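Ferredoxin (Nitrosospira multiformis, PDB 3LMF) is of unknown function but, as a four-helix-bundle member of the Csp copper-storage family, probably binds copper(I) through cysteines in its core. Local coordinates at residues A[14-19]-A[59-64]; A[48-52]-A[80-84]; A[39-45]-A[88-94]. All blocks are in the same frame, centred on the assembly; numbering follows the deposited sequence.

Contact 1: residues A[14-19]-A[59-64]; sequences CIDACN and SLNFML
S59 meets C18 through its CB, 3.8 Å from C18 SG, while its OG is hydrogen-bonded back to I55 O one turn earlier in the same helix. The hydroxyl is therefore satisfied locally, and no hydrogen bond crosses between 14-19 and 59-64. What joins the segments is apolar packing centred on I15. Its CG2 lies 3.5 Å from L60 CD1, the two side chains crossing at about a right angle. On its other branch, CG1 sits beside the backbone N (chi1 -82°) and runs along M63 in the opposite sense, bringing I15 CG1 to 3.8 Å from M63 CB. The end of that branch, CD1, approaches L64 CD2 at 4.2 Å. M63, a selenomethionine, bends at chi3 (84°), which folds its methyl over C14: C14 CB and M63 CE are 3.5 Å apart, closer than ordinary van der Waals contact, and C14 SG lies 3.7 Å from M63 SE. At the far end, L60 CD2 rests 3.8 Å from N19 CB. Replacing I15 by an alanine here would probably open a gap between L60, M63 and L64, leaving the L60 methyls and the M63 chain freer to turn. Outside the pair, C18 touches C104 and C108, and C14 and M63 touch M111, all on helix 95-112, whereas D16 forms a salt bridge with R23 of the second subunit. The helix axes approach to 9.2 Å with their directions 152° apart, and the touching positions 14, 15, 18, 19 and 59, 60, 63, 64 recur once per turn. Near-antiparallel neighbours packed through such stripes, with cysteines facing the interior, are characteristic of the cysteine-rich four-helix bundle of the Csp family.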
loop_
_atom_site.group_PDB
_atom_site.type_symbol
_atom_site.label_atom_id
_atom_site.label_comp_id
_atom_site.label_asym_id
_atom_site.label_seq_id
_atom_site.Cartn_x
_atom_site.Cartn_y
_atom_site.Cartn_z
ATOM N N CYS A 14 -2.598 13.387 -14.698
ATOM C CA CYS A 14 -1.830 12.168 -14.489
ATOM C C CYS A 14 -2.288 11.455 -13.224
ATOM O O CYS A 14 -2.202 10.228 -13.129
ATOM C CB CYS A 14 -0.335 12.466 -14.398
ATOM S SG CYS A 14 0.692 10.980 -14.292
ATOM N N ILE A 15 -2.764 12.222 -12.251
ATOM C CA ILE A 15 -3.254 11.643 -11.008
ATOM C C ILE A 15 -4.490 10.795 -11.286
ATOM O O ILE A 15 -4.574 9.643 -10.852
ATOM C CB ILE A 15 -3.587 12.742 -9.974
ATOM C CG1 ILE A 15 -2.299 13.176 -9.271
ATOM C CG2 ILE A 15 -4.620 12.245 -8.968
ATOM C CD1 ILE A 15 -2.488 14.317 -8.297
ATOM N N ASP A 16 -5.440 11.353 -12.029
ATOM C CA ASP A 16 -6.659 10.623 -12.355
ATOM C C ASP A 16 -6.378 9.411 -13.236
ATOM O O ASP A 16 -7.043 8.382 -13.115
ATOM C CB ASP A 16 -7.671 11.544 -13.041
ATOM C CG ASP A 16 -8.166 12.648 -12.122
ATOM O OD1 ASP A 16 -8.196 12.424 -10.889
ATOM O OD2 ASP A 16 -8.538 13.729 -12.628
ATOM N N ALA A 17 -5.387 9.535 -14.114
ATOM C CA ALA A 17 -5.017 8.448 -15.010
ATOM C C ALA A 17 -4.421 7.286 -14.212
ATOM O O ALA A 17 -4.793 6.130 -14.414
ATOM C CB ALA A 17 -4.020 8.945 -16.051
ATOM N N CYS A 18 -3.488 7.590 -13.314
ATOM C CA CYS A 18 -2.882 6.556 -12.487
ATOM C C CYS A 18 -3.946 5.916 -11.593
ATOM O O CYS A 18 -3.979 4.695 -11.438
ATOM C CB CYS A 18 -1.768 7.136 -11.609
ATOM S SG CYS A 18 -0.217 7.437 -12.478
ATOM N N ASN A 19 -4.812 6.740 -11.008
ATOM C CA ASN A 19 -5.872 6.240 -10.128
ATOM C C ASN A 19 -6.813 5.322 -10.908
ATOM O O ASN A 19 -7.181 4.250 -10.430
ATOM C CB ASN A 19 -6.651 7.417 -9.502
ATOM C CG ASN A 19 -7.706 6.972 -8.479
ATOM O OD1 ASN A 19 -7.445 6.150 -7.608
ATOM N ND2 ASN A 19 -8.899 7.536 -8.583
ATOM N N SER A 59 2.698 5.849 -7.730
ATOM C CA SER A 59 2.793 7.115 -8.459
ATOM C C SER A 59 1.696 8.056 -7.971
ATOM O O SER A 59 1.941 9.231 -7.707
ATOM C CB SER A 59 2.635 6.864 -9.957
ATOM O OG SER A 59 3.724 6.080 -10.438
ATOM N N LEU A 60 0.484 7.525 -7.851
ATOM C CA LEU A 60 -0.645 8.303 -7.370
ATOM C C LEU A 60 -0.321 8.889 -6.001
ATOM O O LEU A 60 -0.524 10.071 -5.763
ATOM C CB LEU A 60 -1.894 7.417 -7.268
ATOM C CG LEU A 60 -3.131 8.047 -6.617
ATOM C CD1 LEU A 60 -3.557 9.281 -7.402
ATOM C CD2 LEU A 60 -4.260 7.028 -6.572
ATOM N N ASN A 61 0.190 8.059 -5.101
ATOM C CA ASN A 61 0.517 8.534 -3.767
ATOM C C ASN A 61 1.628 9.581 -3.770
ATOM O O ASN A 61 1.554 10.556 -3.025
ATOM C CB ASN A 61 0.891 7.361 -2.855
ATOM C CG ASN A 61 -0.320 6.498 -2.494
ATOM O OD1 ASN A 61 -1.461 6.844 -2.821
ATOM N ND2 ASN A 61 -0.080 5.383 -1.811
ATOM N N PHE A 62 2.650 9.392 -4.597
ATOM C CA PHE A 62 3.729 10.365 -4.654
ATOM C C PHE A 62 3.238 11.735 -5.107
ATOM O O PHE A 62 3.618 12.753 -4.540
ATOM C CB PHE A 62 4.855 9.872 -5.576
ATOM C CG PHE A 62 5.951 9.154 -4.850
ATOM C CD1 PHE A 62 5.675 8.015 -4.097
ATOM C CD2 PHE A 62 7.257 9.633 -4.890
ATOM C CE1 PHE A 62 6.686 7.359 -3.390
ATOM C CE2 PHE A 62 8.273 8.983 -4.186
ATOM C CZ PHE A 62 7.989 7.846 -3.435
HETATM N N MSE A 63 2.387 11.754 -6.122
HETATM C CA MSE A 63 1.859 13.008 -6.627
HETATM C C MSE A 63 0.854 13.618 -5.653
HETATM O O MSE A 63 0.777 14.833 -5.518
HETATM C CB MSE A 63 1.209 12.800 -7.997
HETATM C CG MSE A 63 2.216 12.583 -9.120
HETATM SE SE MSE A 63 1.385 12.106 -10.801
HETATM C CE MSE A 63 0.929 13.857 -11.462
ATOM N N LEU A 64 0.080 12.782 -4.976
ATOM C CA LEU A 64 -0.877 13.309 -4.019
ATOM C C LEU A 64 -0.134 13.971 -2.865
ATOM O O LEU A 64 -0.559 15.012 -2.372
ATOM C CB LEU A 64 -1.772 12.196 -3.475
ATOM C CG LEU A 64 -2.855 11.728 -4.436
ATOM C CD1 LEU A 64 -3.485 10.468 -3.893
ATOM C CD2 LEU A 64 -3.898 12.828 -4.621
#

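Contact 2: residues A[48-52]-A[80-84]; sequences LMMNC and ICDAC
C84 and C52 meet at the centre of this contact, with C84 SG 3.9 Å from C52 CB. The C84 sulfur stands anti to its own N (chi1 -176°), which carries it across as well to the selenomethionine M49, whose SE is 3.6 Å from C84 SG. C52 SG in turn faces C81 SG at 3.9 Å, about twice the length of a disulfide, so the two are separate side chains in van der Waals contact. Two branched residues flank this sulfur-rich strip. I80 lays CG2 against the backbone of the other helix, 3.7 Å from C52 CA. L48 does the same in return at the other end: its CD2 lies 3.5 Å from A83 O and also touches C84 CA and A83 CB. Both branches thus bear on main-chain atoms, evidence that the backbones come close here; the axes approach to 9.4 Å at 148° between their directions. In the next shell, C52 touches C25 and M49 touches M28 and A29 of helix 8-36, while C81 rests on C104 and A105 and M49 on C97 of helix 95-112, so the remaining two helices bring further cysteines to the same interior. The outer flank is covered by the third subunit: its F69 packs on L48 and A83, its F62 on I80 and N51. N51 points its amide that way, with OD1 hydrogen-bonded to S67 OG and ND2 to S65 OG, both of that subunit, which fixes the rotation of the amide. Thiols from all four helices converging on the interior of an antiparallel bundle are what Csp copper-storage proteins use to hold copper(I), and this cysteine cluster is consistent with such a role.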
loop_
_atom_site.group_PDB
_atom_site.type_symbol
_atom_site.label_atom_id
_atom_site.label_comp_id
_atom_site.label_asym_id
_atom_site.label_seq_id
_atom_site.Cartn_x
_atom_site.Cartn_y
_atom_site.Cartn_z
ATOM N N LEU A 48 2.357 -9.168 -13.699
ATOM C CA LEU A 48 2.421 -7.867 -14.345
ATOM C C LEU A 48 1.196 -7.042 -13.972
ATOM O O LEU A 48 1.306 -5.865 -13.640
ATOM C CB LEU A 48 2.505 -8.033 -15.864
ATOM C CG LEU A 48 2.915 -6.783 -16.649
ATOM C CD1 LEU A 48 4.170 -6.170 -16.042
ATOM C CD2 LEU A 48 3.159 -7.167 -18.104
HETATM N N MSE A 49 0.035 -7.680 -14.011
HETATM C CA MSE A 49 -1.206 -7.013 -13.679
HETATM C C MSE A 49 -1.132 -6.394 -12.284
HETATM O O MSE A 49 -1.464 -5.221 -12.099
HETATM C CB MSE A 49 -2.356 -8.008 -13.735
HETATM C CG MSE A 49 -3.661 -7.371 -14.096
HETATM SE SE MSE A 49 -3.683 -6.866 -15.964
HETATM C CE MSE A 49 -5.590 -7.037 -16.202
HETATM N N MSE A 50 -0.694 -7.187 -11.307
HETATM C CA MSE A 50 -0.575 -6.715 -9.933
HETATM C C MSE A 50 0.539 -5.683 -9.786
HETATM O O MSE A 50 0.407 -4.724 -9.019
HETATM C CB MSE A 50 -0.329 -7.894 -8.981
HETATM C CG MSE A 50 -1.495 -8.874 -8.885
HETATM SE SE MSE A 50 -3.169 -8.001 -8.411
HETATM C CE MSE A 50 -2.669 -7.378 -6.644
ATOM N N ASN A 51 1.635 -5.882 -10.514
ATOM C CA ASN A 51 2.761 -4.950 -10.471
ATOM C C ASN A 51 2.282 -3.599 -10.972
ATOM O O ASN A 51 2.558 -2.564 -10.373
ATOM C CB ASN A 51 3.903 -5.432 -11.369
ATOM C CG ASN A 51 4.670 -6.597 -10.774
ATOM O OD1 ASN A 51 5.515 -7.199 -11.435
ATOM N ND2 ASN A 51 4.385 -6.913 -9.521
ATOM N N CYS A 52 1.560 -3.622 -12.086
ATOM C CA CYS A 52 1.043 -2.402 -12.673
ATOM C C CYS A 52 0.130 -1.674 -11.689
ATOM O O CYS A 52 0.246 -0.459 -11.519
ATOM C CB CYS A 52 0.289 -2.712 -13.967
ATOM S SG CYS A 52 -0.257 -1.247 -14.872
ATOM N N ILE A 80 6.096 0.088 -16.944
ATOM C CA ILE A 80 5.306 -1.060 -16.505
ATOM C C ILE A 80 3.912 -1.061 -17.130
ATOM O O ILE A 80 3.380 -2.114 -17.467
ATOM C CB ILE A 80 5.199 -1.081 -14.959
ATOM C CG1 ILE A 80 6.596 -1.233 -14.366
ATOM C CG2 ILE A 80 4.288 -2.208 -14.501
ATOM C CD1 ILE A 80 6.672 -0.991 -12.874
ATOM N N CYS A 81 3.329 0.122 -17.291
ATOM C CA CYS A 81 2.010 0.238 -17.902
ATOM C C CYS A 81 2.047 -0.226 -19.362
ATOM O O CYS A 81 1.139 -0.928 -19.811
ATOM C CB CYS A 81 1.504 1.685 -17.832
ATOM S SG CYS A 81 0.959 2.233 -16.167
ATOM N N ASP A 82 3.086 0.169 -20.102
ATOM C CA ASP A 82 3.220 -0.234 -21.503
ATOM C C ASP A 82 3.327 -1.744 -21.606
ATOM O O ASP A 82 2.723 -2.359 -22.485
ATOM C CB ASP A 82 4.459 0.382 -22.165
ATOM C CG ASP A 82 4.244 1.818 -22.611
ATOM O OD1 ASP A 82 3.198 2.114 -23.234
ATOM O OD2 ASP A 82 5.141 2.651 -22.357
ATOM N N ALA A 83 4.114 -2.345 -20.724
ATOM C CA ALA A 83 4.263 -3.791 -20.758
ATOM C C ALA A 83 2.936 -4.461 -20.405
ATOM O O ALA A 83 2.546 -5.433 -21.044
ATOM C CB ALA A 83 5.370 -4.238 -19.796
ATOM N N CYS A 84 2.226 -3.938 -19.408
ATOM C CA CYS A 84 0.950 -4.536 -19.023
ATOM C C CYS A 84 -0.071 -4.424 -20.154
ATOM O O CYS A 84 -0.858 -5.342 -20.381
ATOM C CB CYS A 84 0.404 -3.879 -17.747
ATOM S SG CYS A 84 -1.131 -4.624 -17.099
#

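Contact 3: residues A[39-45]-A[88-94]; sequences KHVEADH and CEQLDGM
L91 packs on a face of each of two histidine rings, H40 and H45. Its CG stands over the H40 face, 3.9 Å from the ring centroid and 16° off the normal, a CH-pi contact; its CD2 does the same over H45 at 4.1 Å. The L91 CB is tighter still, 3.3 Å from H40 CE1. Edges are met by sulfur and selenium: M94 SE lies near the H40 plane, 4.5 Å from the centroid, and C88 SG at the H45 edge. The selenomethionine M94 is bent at chi2 and chi3 (-87°), a fold that turns its CE back to 3.4 Å from H45 NE2. No partner is found for that buried nitrogen or for H40 ND1, whereas H45 ND1 is hydrogen-bonded to S87 OG. Here two inter-helix connections, leading into helix 43-64 and out of helix 70-90, close the same end of the four-helix bundle. E42 is the N-cap residue of helix 43-64: its OE2 accepts from H45 N at 3.0 Å, N-H...O angle 149°. Packing thins on the solvent side. K39 still lays CB 3.6 Å from L91 CD1, but its exposed chain reaches Q90 just loosely, NZ lying 4.3 Å from Q90 CG.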
loop_
_atom_site.group_PDB
_atom_site.type_symbol
_atom_site.label_atom_id
_atom_site.label_comp_id
_atom_site.label_asym_id
_atom_site.label_seq_id
_atom_site.Cartn_x
_atom_site.Cartn_y
_atom_site.Cartn_z
ATOM N N LYS A 39 -5.152 -18.634 -19.913
ATOM C CA LYS A 39 -4.070 -17.688 -20.165
ATOM C C LYS A 39 -4.191 -16.441 -19.284
ATOM O O LYS A 39 -3.202 -15.750 -19.036
ATOM C CB LYS A 39 -4.072 -17.282 -21.641
ATOM C CG LYS A 39 -3.925 -18.449 -22.612
ATOM C CD LYS A 39 -4.092 -17.998 -24.061
ATOM C CE LYS A 39 -3.022 -16.994 -24.468
ATOM N NZ LYS A 39 -3.198 -16.517 -25.871
ATOM N N HIS A 40 -5.406 -16.161 -18.817
ATOM C CA HIS A 40 -5.668 -15.006 -17.959
ATOM C C HIS A 40 -4.973 -15.125 -16.605
ATOM O O HIS A 40 -4.760 -14.123 -15.921
ATOM C CB HIS A 40 -7.169 -14.851 -17.716
ATOM C CG HIS A 40 -7.897 -14.154 -18.820
ATOM N ND1 HIS A 40 -7.938 -12.781 -18.936
ATOM C CD2 HIS A 40 -8.626 -14.640 -19.852
ATOM C CE1 HIS A 40 -8.666 -12.451 -19.988
ATOM N NE2 HIS A 40 -9.095 -13.561 -20.562
ATOM N N VAL A 41 -4.623 -16.347 -16.217
ATOM C CA VAL A 41 -3.980 -16.564 -14.932
ATOM C C VAL A 41 -2.542 -17.044 -15.083
ATOM O O VAL A 41 -1.959 -17.596 -14.152
ATOM C CB VAL A 41 -4.792 -17.576 -14.091
ATOM C CG1 VAL A 41 -4.302 -17.584 -12.651
ATOM C CG2 VAL A 41 -6.269 -17.211 -14.139
ATOM N N GLU A 42 -1.971 -16.822 -16.262
ATOM C CA GLU A 42 -0.594 -17.219 -16.524
ATOM C C GLU A 42 0.328 -16.388 -15.632
ATOM O O GLU A 42 0.154 -15.177 -15.503
ATOM C CB GLU A 42 -0.258 -16.999 -18.005
ATOM C CG GLU A 42 1.072 -17.598 -18.437
ATOM C CD GLU A 42 2.265 -16.732 -18.069
ATOM O OE1 GLU A 42 3.334 -17.296 -17.742
ATOM O OE2 GLU A 42 2.138 -15.488 -18.122
ATOM N N ALA A 43 1.305 -17.050 -15.023
ATOM C CA ALA A 43 2.248 -16.403 -14.113
ATOM C C ALA A 43 2.702 -14.991 -14.494
ATOM O O ALA A 43 2.459 -14.042 -13.749
ATOM C CB ALA A 43 3.465 -17.298 -13.910
ATOM N N ASP A 44 3.366 -14.853 -15.639
ATOM C CA ASP A 44 3.856 -13.548 -16.072
ATOM C C ASP A 44 2.764 -12.491 -16.236
ATOM O O ASP A 44 2.963 -11.335 -15.873
ATOM C CB ASP A 44 4.639 -13.667 -17.389
ATOM C CG ASP A 44 5.865 -14.562 -17.271
ATOM O OD1 ASP A 44 6.624 -14.434 -16.286
ATOM O OD2 ASP A 44 6.081 -15.390 -18.179
ATOM N N HIS A 45 1.616 -12.874 -16.778
ATOM C CA HIS A 45 0.539 -11.916 -16.978
ATOM C C HIS A 45 -0.037 -11.386 -15.673
ATOM O O HIS A 45 -0.143 -10.172 -15.482
ATOM C CB HIS A 45 -0.585 -12.537 -17.809
ATOM C CG HIS A 45 -1.852 -11.732 -17.810
ATOM N ND1 HIS A 45 -1.939 -10.479 -18.368
ATOM C CD2 HIS A 45 -3.074 -12.004 -17.293
ATOM C CE1 HIS A 45 -3.166 -10.006 -18.197
ATOM N NE2 HIS A 45 -3.872 -10.913 -17.548
ATOM N N CYS A 88 -2.089 -7.533 -21.977
ATOM C CA CYS A 88 -3.544 -7.610 -22.073
ATOM C C CYS A 88 -4.061 -7.695 -23.513
ATOM O O CYS A 88 -5.196 -8.125 -23.741
ATOM C CB CYS A 88 -4.193 -6.418 -21.366
ATOM S SG CYS A 88 -4.071 -6.448 -19.562
ATOM N N GLU A 89 -3.242 -7.287 -24.481
ATOM C CA GLU A 89 -3.642 -7.341 -25.887
ATOM C C GLU A 89 -3.899 -8.785 -26.317
ATOM O O GLU A 89 -4.715 -9.044 -27.203
ATOM C CB GLU A 89 -2.558 -6.729 -26.785
ATOM C CG GLU A 89 -2.405 -5.224 -26.651
ATOM C CD GLU A 89 -1.289 -4.656 -27.523
ATOM O OE1 GLU A 89 -1.094 -3.426 -27.500
ATOM O OE2 GLU A 89 -0.611 -5.434 -28.226
ATOM N N GLN A 90 -3.196 -9.714 -25.676
ATOM C CA GLN A 90 -3.318 -11.142 -25.963
ATOM C C GLN A 90 -4.672 -11.735 -25.551
ATOM O O GLN A 90 -5.220 -12.581 -26.257
ATOM C CB GLN A 90 -2.209 -11.920 -25.240
ATOM C CG GLN A 90 -1.278 -12.721 -26.142
ATOM C CD GLN A 90 -0.132 -11.893 -26.690
ATOM O OE1 GLN A 90 0.673 -11.386 -25.878
ATOM N NE2 GLN A 90 -0.034 -11.752 -27.929
ATOM N N LEU A 91 -5.206 -11.292 -24.415
ATOM C CA LEU A 91 -6.477 -11.809 -23.907
ATOM C C LEU A 91 -7.711 -11.043 -24.358
ATOM O O LEU A 91 -7.619 -9.907 -24.815
ATOM C CB LEU A 91 -6.457 -11.846 -22.380
ATOM C CG LEU A 91 -5.283 -12.554 -21.704
ATOM C CD1 LEU A 91 -4.952 -13.840 -22.450
ATOM C CD2 LEU A 91 -4.084 -11.634 -21.672
ATOM N N ASP A 92 -8.874 -11.669 -24.211
ATOM C CA ASP A 92 -10.118 -11.037 -24.615
ATOM C C ASP A 92 -10.913 -10.510 -23.427
ATOM O O ASP A 92 -10.796 -11.016 -22.310
ATOM C CB ASP A 92 -10.955 -12.025 -25.422
ATOM C CG ASP A 92 -11.241 -13.294 -24.658
ATOM O OD1 ASP A 92 -12.028 -13.237 -23.690
ATOM O OD2 ASP A 92 -10.671 -14.345 -25.020
ATOM N N GLY A 93 -11.728 -9.492 -23.682
ATOM C CA GLY A 93 -12.517 -8.884 -22.628
ATOM C C GLY A 93 -11.624 -7.934 -21.850
ATOM O O GLY A 93 -12.059 -7.267 -20.913
HETATM N N MSE A 94 -10.365 -7.865 -22.264
HETATM C CA MSE A 94 -9.376 -7.021 -21.612
HETATM C C MSE A 94 -9.194 -5.675 -22.308
HETATM O O MSE A 94 -8.225 -4.964 -22.046
HETATM C CB MSE A 94 -8.039 -7.761 -21.575
HETATM C CG MSE A 94 -8.111 -9.131 -20.926
HETATM SE SE MSE A 94 -8.079 -9.037 -19.135
HETATM C CE MSE A 94 -6.321 -9.027 -18.900
#

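Helix 43-64 takes part in all three contacts. Contact 1 pairs its C-terminal end with helix 8-36, contact 2 its N-terminal half with helix 70-90, and contact 3 its N-terminal approach with the C-terminal end of helix 70-90 and the loop after it. Contacts 2 and 3 have centres 11 Å apart and touch, M49 SE lying 3.6 Å from C88 SG. Contact 1 is 15 Å from contact 2 and 25 Å from contact 3, centre to centre, contacts 1 and 3 lying on opposite sides of the chain's centre. Along the sequence, contact 2 nests inside contact 3's loop, while contact 1 crosses both. Together they tie helix 43-64 to its neighbours along most of the bundle.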